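PDB 7MQ5: universal stress protein from Pseudomonas aeruginosa UCBPP-PA14, which is of unknown function but, as a putative universal stress protein built of two similar Rossmann-like halves, may take part in the response to stress. Local coordinates for residues A[98-103]-A[108-113]; A[262-265]-A[270-273]; A[26-31]-A[58-63]. All coordinates share one frame; numbering follows the deposited sequence.

In the fold
From the N terminus the chain first closes contact 3, where helix 22-34 meets the end of helix 50-62 after an excursion through strand 37-43. Contact 1 follows as a tight closure, with the loop after strand 92-96 folding back on the start of helix 110-118. Contact 2 comes last and joins helix 258-264 to strand 270-274 near the middle of the ten-stranded sheet. The three lie in series, neither nested nor crossing. Contacts 1 and 2 touch where Asp265 meets Leu108 and Trp113, and contact 2 reaches contact 3 through a salt bridge from Asp270 to Arg26. Contact 2 therefore bonds to both N-terminal contacts, tying the two halves together.

Contact 1: A[98-103]-A[108-113]; sequences FPDNPL and LTPDDW
Asp112 OD2 is met by the backbone Thr109 N, 3.0 Å away, and by water 1, 2.9 Å from Asp112 OD2, whose protons have several acceptors in reach and which carries the contact across to the loop. That water accepts from Phe98 N at 2.8 Å, so a buried carboxylate and the backbone just after strand 92-96 are bridged by one molecule. The bond from Thr109 N reaches the anti side of OD2, 34° out of the carboxylate plane. In return Asp112 N donates to Thr109 OG1 at 3.0 Å, and the reciprocal pair is a capping box at the start of helix 110-118. Threonine suits the N-cap because its hydroxyl sits between backbone N and carbonyl carbon (chi1 72°), turned to the first helical turn, while its methyl is left for the loop. Thr109 CG2 rests 3.5 Å from Phe98 O and 3.7 Å from Asp100 OD1, the aspartate crossing the threonine at about a right angle. Pro110, with no N-H to satisfy, fits the first helical turn, and its CD lies 4.0 Å from Asp100 OD2. The other oxygen of the capping aspartate, Asp112 OD1, forms a salt bridge with Lys95.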
# COMPACT_ATOMS: atom_id res chain seq x y z
N PHE A 98 10.60 9.17 3.77
CA PHE A 98 11.41 10.33 4.24
C PHE A 98 11.83 11.10 2.99
O PHE A 98 12.67 10.64 2.23
CB PHE A 98 12.60 9.88 5.09
CG PHE A 98 12.22 9.22 6.39
CD1 PHE A 98 11.82 9.97 7.48
CD2 PHE A 98 12.26 7.84 6.52
CE1 PHE A 98 11.44 9.36 8.67
CE2 PHE A 98 11.90 7.23 7.71
CZ PHE A 98 11.48 7.99 8.78
N PRO A 99 11.19 12.26 2.69
CA PRO A 99 11.52 13.01 1.47
C PRO A 99 12.93 13.61 1.47
O PRO A 99 13.43 13.96 2.53
CB PRO A 99 10.48 14.14 1.45
CG PRO A 99 10.07 14.30 2.90
CD PRO A 99 10.13 12.90 3.47
N ASP A 100 13.52 13.72 0.28
CA ASP A 100 14.88 14.30 0.10
C ASP A 100 14.83 15.82 0.24
O ASP A 100 15.83 16.39 0.71
CB ASP A 100 15.47 13.93 -1.27
CG ASP A 100 15.96 12.50 -1.38
OD1 ASP A 100 16.28 11.90 -0.34
OD2 ASP A 100 16.02 12.00 -2.52
N ASN A 101 13.72 16.45 -0.16
CA ASN A 101 13.60 17.93 -0.16
C ASN A 101 12.42 18.36 0.72
O ASN A 101 11.28 18.01 0.43
CB ASN A 101 13.43 18.46 -1.59
CG ASN A 101 13.33 19.97 -1.68
OD1 ASN A 101 13.19 20.66 -0.67
ND2 ASN A 101 13.39 20.49 -2.90
N PRO A 102 12.66 19.15 1.79
CA PRO A 102 11.56 19.61 2.65
C PRO A 102 10.55 20.52 1.92
O PRO A 102 9.49 20.74 2.48
CB PRO A 102 12.27 20.37 3.78
CG PRO A 102 13.62 20.75 3.21
CD PRO A 102 13.97 19.65 2.24
N LEU A 103 10.90 21.02 0.73
CA LEU A 103 9.97 21.89 -0.06
C LEU A 103 9.15 21.02 -1.03
O LEU A 103 8.23 21.58 -1.66
CB LEU A 103 10.75 22.96 -0.82
CG LEU A 103 11.45 24.01 0.05
CD1 LEU A 103 12.23 24.99 -0.82
CD2 LEU A 103 10.46 24.76 0.92
N LEU A 108 8.30 10.75 -3.50
CA LEU A 108 9.04 9.56 -3.02
C LEU A 108 10.48 9.63 -3.54
O LEU A 108 10.72 10.20 -4.62
CB LEU A 108 8.36 8.28 -3.51
CG LEU A 108 6.90 8.08 -3.13
CD1 LEU A 108 6.46 6.69 -3.56
CD2 LEU A 108 6.65 8.28 -1.64
N THR A 109 11.40 9.02 -2.81
CA THR A 109 12.81 9.00 -3.26
C THR A 109 12.98 8.03 -4.42
O THR A 109 12.18 7.11 -4.61
CB THR A 109 13.75 8.59 -2.13
OG1 THR A 109 13.59 7.19 -1.87
CG2 THR A 109 13.54 9.41 -0.88
N PRO A 110 14.03 8.19 -5.24
CA PRO A 110 14.29 7.22 -6.31
C PRO A 110 14.41 5.79 -5.77
O PRO A 110 13.94 4.88 -6.43
CB PRO A 110 15.61 7.75 -6.90
CG PRO A 110 15.54 9.24 -6.68
CD PRO A 110 14.91 9.37 -5.31
N ASP A 111 14.99 5.60 -4.59
CA ASP A 111 15.13 4.21 -4.07
C ASP A 111 13.74 3.68 -3.66
O ASP A 111 13.47 2.49 -3.88
CB ASP A 111 16.15 4.12 -2.94
CG ASP A 111 16.51 2.67 -2.63
OD1 ASP A 111 17.31 2.08 -3.40
OD2 ASP A 111 15.91 2.14 -1.70
N ASP A 112 12.89 4.54 -3.09
CA ASP A 112 11.49 4.15 -2.76
C ASP A 112 10.78 3.67 -4.04
O ASP A 112 10.03 2.68 -4.00
CB ASP A 112 10.66 5.34 -2.24
CG ASP A 112 10.95 5.86 -0.84
OD1 ASP A 112 11.38 5.05 -0.01
OD2 ASP A 112 10.67 7.09 -0.59
N TRP A 113 11.01 4.37 -5.14
CA TRP A 113 10.37 3.98 -6.42
C TRP A 113 10.87 2.61 -6.88
O TRP A 113 10.05 1.83 -7.39
CB TRP A 113 10.55 5.07 -7.48
CG TRP A 113 9.45 6.08 -7.41
CD1 TRP A 113 9.49 7.40 -7.05
CD2 TRP A 113 8.06 5.77 -7.60
NE1 TRP A 113 8.23 7.94 -7.10
CE2 TRP A 113 7.33 6.95 -7.38
CE3 TRP A 113 7.37 4.59 -7.91
CZ2 TRP A 113 5.94 7.00 -7.54
CZ3 TRP A 113 6.00 4.63 -8.02
CH2 TRP A 113 5.30 5.82 -7.85
O HOH W 1 11.95 7.38 2.02

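Contact 2: A[262-265]-A[270-273]; sequences VVLD and DVLV
Leu264 CD2 reaches across to two valines of the strand at once, 3.6 Å from Val271 CG1 and 3.8 Å from Val273 CG2. The second methyl, Leu264 CD1, lies 4.0 Å from the same Val273 CG2, so the leucine fork spans that methyl with both prongs. Val271 and Val273 are alternate residues of an extended strand and direct their side chains to the helix, whereas Leu272 between them faces the other side of the sheet. Beta-branched valines suit such a strand, offering methyls close to the backbone, and the longer leucine covers the distance from the helix, where the nearest CA atoms, Leu264 and Val271, are 7.2 Å apart. The first torsion of Leu264 is off a staggered value (chi1 -91°), and the end of its side chain lies nearer the strand than its base suggests.

Around this first shell, Leu116 of helix 110-118 touches both Leu264 and Val273, and Trp113 and Leu108 also pack on Leu264. The helix and strand belong to the beta-alpha-beta unit of strand 240-244, helix 258-264 and strand 270-274. Farther out, the strand is held in register by backbone bonds from Val271 to Met125 on its antiparallel side and from Leu272 to Thr241 and Ile243 on its parallel side. At its start Asp270 is fixed by both oxygens: OD1 accepts from Lys127 N and Thr128 N, and OD2 from Trp132 NE1 and, in a salt bridge, from Arg26. Across the helix-strand interface itself the grip is wholly apolar; such contacts have no preferred direction, so the fit of the methyls, more than any directional bond, probably decides how the helix sits on the strand.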
# COMPACT_ATOMS: atom_id res chain seq x y z
N VAL A 262 1.81 9.40 -10.36
CA VAL A 262 1.41 10.76 -9.90
C VAL A 262 0.80 10.69 -8.50
O VAL A 262 1.17 11.49 -7.64
CB VAL A 262 0.46 11.42 -10.91
CG1 VAL A 262 -0.07 12.74 -10.39
CG2 VAL A 262 1.12 11.60 -12.28
N VAL A 263 -0.13 9.76 -8.28
CA VAL A 263 -0.81 9.68 -6.96
C VAL A 263 0.21 9.42 -5.83
O VAL A 263 0.14 10.07 -4.78
CB VAL A 263 -1.92 8.60 -7.04
CG1 VAL A 263 -2.50 8.25 -5.68
CG2 VAL A 263 -2.99 9.02 -8.02
N LEU A 264 1.15 8.50 -6.04
CA LEU A 264 2.12 8.17 -4.97
C LEU A 264 3.00 9.36 -4.61
O LEU A 264 3.43 9.45 -3.45
CB LEU A 264 2.97 6.98 -5.42
CG LEU A 264 2.40 5.62 -5.03
CD1 LEU A 264 2.91 4.50 -5.93
CD2 LEU A 264 2.69 5.34 -3.56
N ASP A 265 3.26 10.24 -5.57
CA ASP A 265 4.12 11.44 -5.35
C ASP A 265 3.28 12.63 -4.86
O ASP A 265 3.89 13.69 -4.63
CB ASP A 265 4.86 11.83 -6.63
CG ASP A 265 6.22 11.17 -6.83
OD1 ASP A 265 6.68 10.45 -5.91
OD2 ASP A 265 6.81 11.39 -7.90
N ASP A 270 -0.94 7.68 4.10
CA ASP A 270 -0.17 6.45 3.84
C ASP A 270 -0.73 5.86 2.53
O ASP A 270 -1.91 6.12 2.19
CB ASP A 270 -0.34 5.42 4.95
CG ASP A 270 0.32 5.76 6.27
OD1 ASP A 270 0.92 6.84 6.40
OD2 ASP A 270 0.23 4.90 7.17
N VAL A 271 0.07 5.06 1.85
CA VAL A 271 -0.40 4.43 0.58
C VAL A 271 -0.06 2.94 0.62
O VAL A 271 1.11 2.58 0.82
CB VAL A 271 0.19 5.11 -0.67
CG1 VAL A 271 -0.49 4.62 -1.94
CG2 VAL A 271 0.12 6.63 -0.60
N LEU A 272 -1.08 2.11 0.43
CA LEU A 272 -0.89 0.66 0.25
C LEU A 272 -0.93 0.39 -1.25
O LEU A 272 -1.98 0.67 -1.88
CB LEU A 272 -1.97 -0.13 0.99
CG LEU A 272 -1.87 -1.64 0.84
CD1 LEU A 272 -0.57 -2.17 1.42
CD2 LEU A 272 -3.06 -2.34 1.46
N VAL A 273 0.17 -0.11 -1.79
CA VAL A 273 0.31 -0.34 -3.25
C VAL A 273 0.20 -1.84 -3.54
O VAL A 273 1.04 -2.62 -3.06
CB VAL A 273 1.66 0.23 -3.72
CG1 VAL A 273 1.83 0.01 -5.21
CG2 VAL A 273 1.79 1.70 -3.36

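Contact 3: A[26-31]-A[58-63]; sequences RAQLIA and QELREE
Two consecutive helices of the N-terminal Rossmann-like half, 22-34 and 50-62, lie side by side on one face of the sheet, and Gln28 of the first reaches Leu60 of the second and Glu63 just beyond its end. The amide nitrogen does the touching: Gln28 NE2 sits 3.4 Å from Leu60 CD2, the two side chains crossing at about a right angle, and it also lies 3.3 Å from Glu63 OE1. The bond to the carboxylate is weak, its N-H...acceptor angle being only 121°, even though the amide and carboxylate planes are nearly coplanar, 14° apart. Water 2 adds a second route, accepting from Gln28 NE2 at 2.9 Å and donating to Glu63 OE2 at 3.3 Å, so both carboxylate oxygens are tied to the same amide nitrogen. Gln28 reaches this far because its chain runs extended beyond CG (chi2 173°). A glutamine suits the place, long enough to lay its amide end over the leucine methyl while offering N-H groups to the carboxylate and the water.

Below this polar rim the helices turn small or apolar residues to the sheet: Ala27 and Ala31 pack on Leu38, and Leu60 packs on Leu40, both of strand 37-43. Apolar residues facing the strands, with polar ones at the solvent side, are typical of helices covering a parallel alpha/beta sheet.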
# COMPACT_ATOMS: atom_id res chain seq x y z
N ARG A 26 2.57 1.24 12.59
CA ARG A 26 1.51 0.61 11.77
C ARG A 26 1.58 -0.92 11.93
O ARG A 26 0.53 -1.57 12.00
CB ARG A 26 1.64 0.92 10.28
CG ARG A 26 1.72 2.39 9.90
CD ARG A 26 0.75 3.29 10.60
NE ARG A 26 0.68 4.56 9.92
CZ ARG A 26 0.16 5.66 10.44
NH1 ARG A 26 0.08 6.75 9.70
NH2 ARG A 26 -0.27 5.68 11.69
N ALA A 27 2.80 -1.48 11.96
CA ALA A 27 2.95 -2.95 12.08
C ALA A 27 2.33 -3.44 13.40
O ALA A 27 1.66 -4.49 13.40
CB ALA A 27 4.41 -3.32 12.01
N GLN A 28 2.54 -2.69 14.49
CA GLN A 28 1.96 -3.09 15.80
C GLN A 28 0.43 -3.03 15.74
O GLN A 28 -0.23 -3.89 16.32
CB GLN A 28 2.48 -2.19 16.92
CG GLN A 28 3.92 -2.47 17.33
CD GLN A 28 4.36 -1.41 18.30
OE1 GLN A 28 4.65 -0.28 17.92
NE2 GLN A 28 4.35 -1.75 19.57
N LEU A 29 -0.11 -2.02 15.07
CA LEU A 29 -1.59 -1.91 15.01
C LEU A 29 -2.14 -3.11 14.24
O LEU A 29 -3.07 -3.77 14.73
CB LEU A 29 -1.99 -0.60 14.34
CG LEU A 29 -3.49 -0.35 14.28
CD1 LEU A 29 -4.05 -0.11 15.67
CD2 LEU A 29 -3.82 0.83 13.38
N ILE A 30 -1.56 -3.39 13.08
CA ILE A 30 -2.05 -4.51 12.23
C ILE A 30 -1.89 -5.84 12.97
O ILE A 30 -2.87 -6.57 13.11
CB ILE A 30 -1.30 -4.51 10.88
CG1 ILE A 30 -1.60 -3.25 10.06
CG2 ILE A 30 -1.62 -5.77 10.10
CD1 ILE A 30 -0.58 -2.99 8.97
N ALA A 31 -0.67 -6.12 13.45
CA ALA A 31 -0.39 -7.44 14.06
C ALA A 31 -1.12 -7.60 15.40
O ALA A 31 -1.35 -8.75 15.82
CB ALA A 31 1.10 -7.64 14.20
N GLN A 58 12.67 -7.86 22.38
CA GLN A 58 12.27 -8.31 23.74
C GLN A 58 11.04 -7.53 24.21
O GLN A 58 10.11 -8.15 24.74
CB GLN A 58 13.42 -8.11 24.74
CG GLN A 58 13.08 -8.51 26.18
CD GLN A 58 14.17 -8.14 27.15
OE1 GLN A 58 15.28 -7.78 26.77
NE2 GLN A 58 13.86 -8.23 28.43
N GLU A 59 11.04 -6.22 23.99
CA GLU A 59 9.91 -5.37 24.44
C GLU A 59 8.63 -5.78 23.70
O GLU A 59 7.57 -5.88 24.33
CB GLU A 59 10.22 -3.89 24.22
CG GLU A 59 11.28 -3.34 25.15
CD GLU A 59 11.48 -1.84 25.07
OE1 GLU A 59 12.53 -1.35 25.55
OE2 GLU A 59 10.59 -1.15 24.53
N LEU A 60 8.74 -6.03 22.40
CA LEU A 60 7.54 -6.39 21.60
C LEU A 60 7.06 -7.80 21.99
O LEU A 60 5.85 -8.00 22.05
CB LEU A 60 7.90 -6.31 20.11
CG LEU A 60 8.15 -4.89 19.57
CD1 LEU A 60 8.90 -4.95 18.25
CD2 LEU A 60 6.84 -4.13 19.42
N ARG A 61 7.97 -8.73 22.26
CA ARG A 61 7.52 -10.09 22.66
C ARG A 61 6.77 -10.00 24.00
O ARG A 61 5.80 -10.76 24.19
CB ARG A 61 8.70 -11.05 22.75
CG ARG A 61 9.37 -11.32 21.41
CD ARG A 61 10.43 -12.41 21.53
NE ARG A 61 11.15 -12.57 20.28
CZ ARG A 61 12.42 -12.27 20.07
NH1 ARG A 61 13.18 -11.82 21.06
NH2 ARG A 61 12.94 -12.44 18.87
N GLU A 62 7.22 -9.13 24.91
CA GLU A 62 6.54 -8.95 26.22
C GLU A 62 5.12 -8.41 26.00
O GLU A 62 4.25 -8.67 26.84
CB GLU A 62 7.36 -8.03 27.13
CG GLU A 62 8.66 -8.66 27.61
CD GLU A 62 9.59 -7.77 28.41
OE1 GLU A 62 9.29 -6.56 28.55
OE2 GLU A 62 10.61 -8.29 28.90
N GLU A 63 4.91 -7.68 24.89
CA GLU A 63 3.58 -7.10 24.53
C GLU A 63 2.73 -8.15 23.78
O GLU A 63 1.59 -7.81 23.42
CB GLU A 63 3.76 -5.84 23.68
CG GLU A 63 4.35 -4.66 24.43
CD GLU A 63 4.60 -3.42 23.58
OE1 GLU A 63 4.19 -3.43 22.39
OE2 GLU A 63 5.20 -2.46 24.10
O HOH W 2 5.43 -0.18 21.78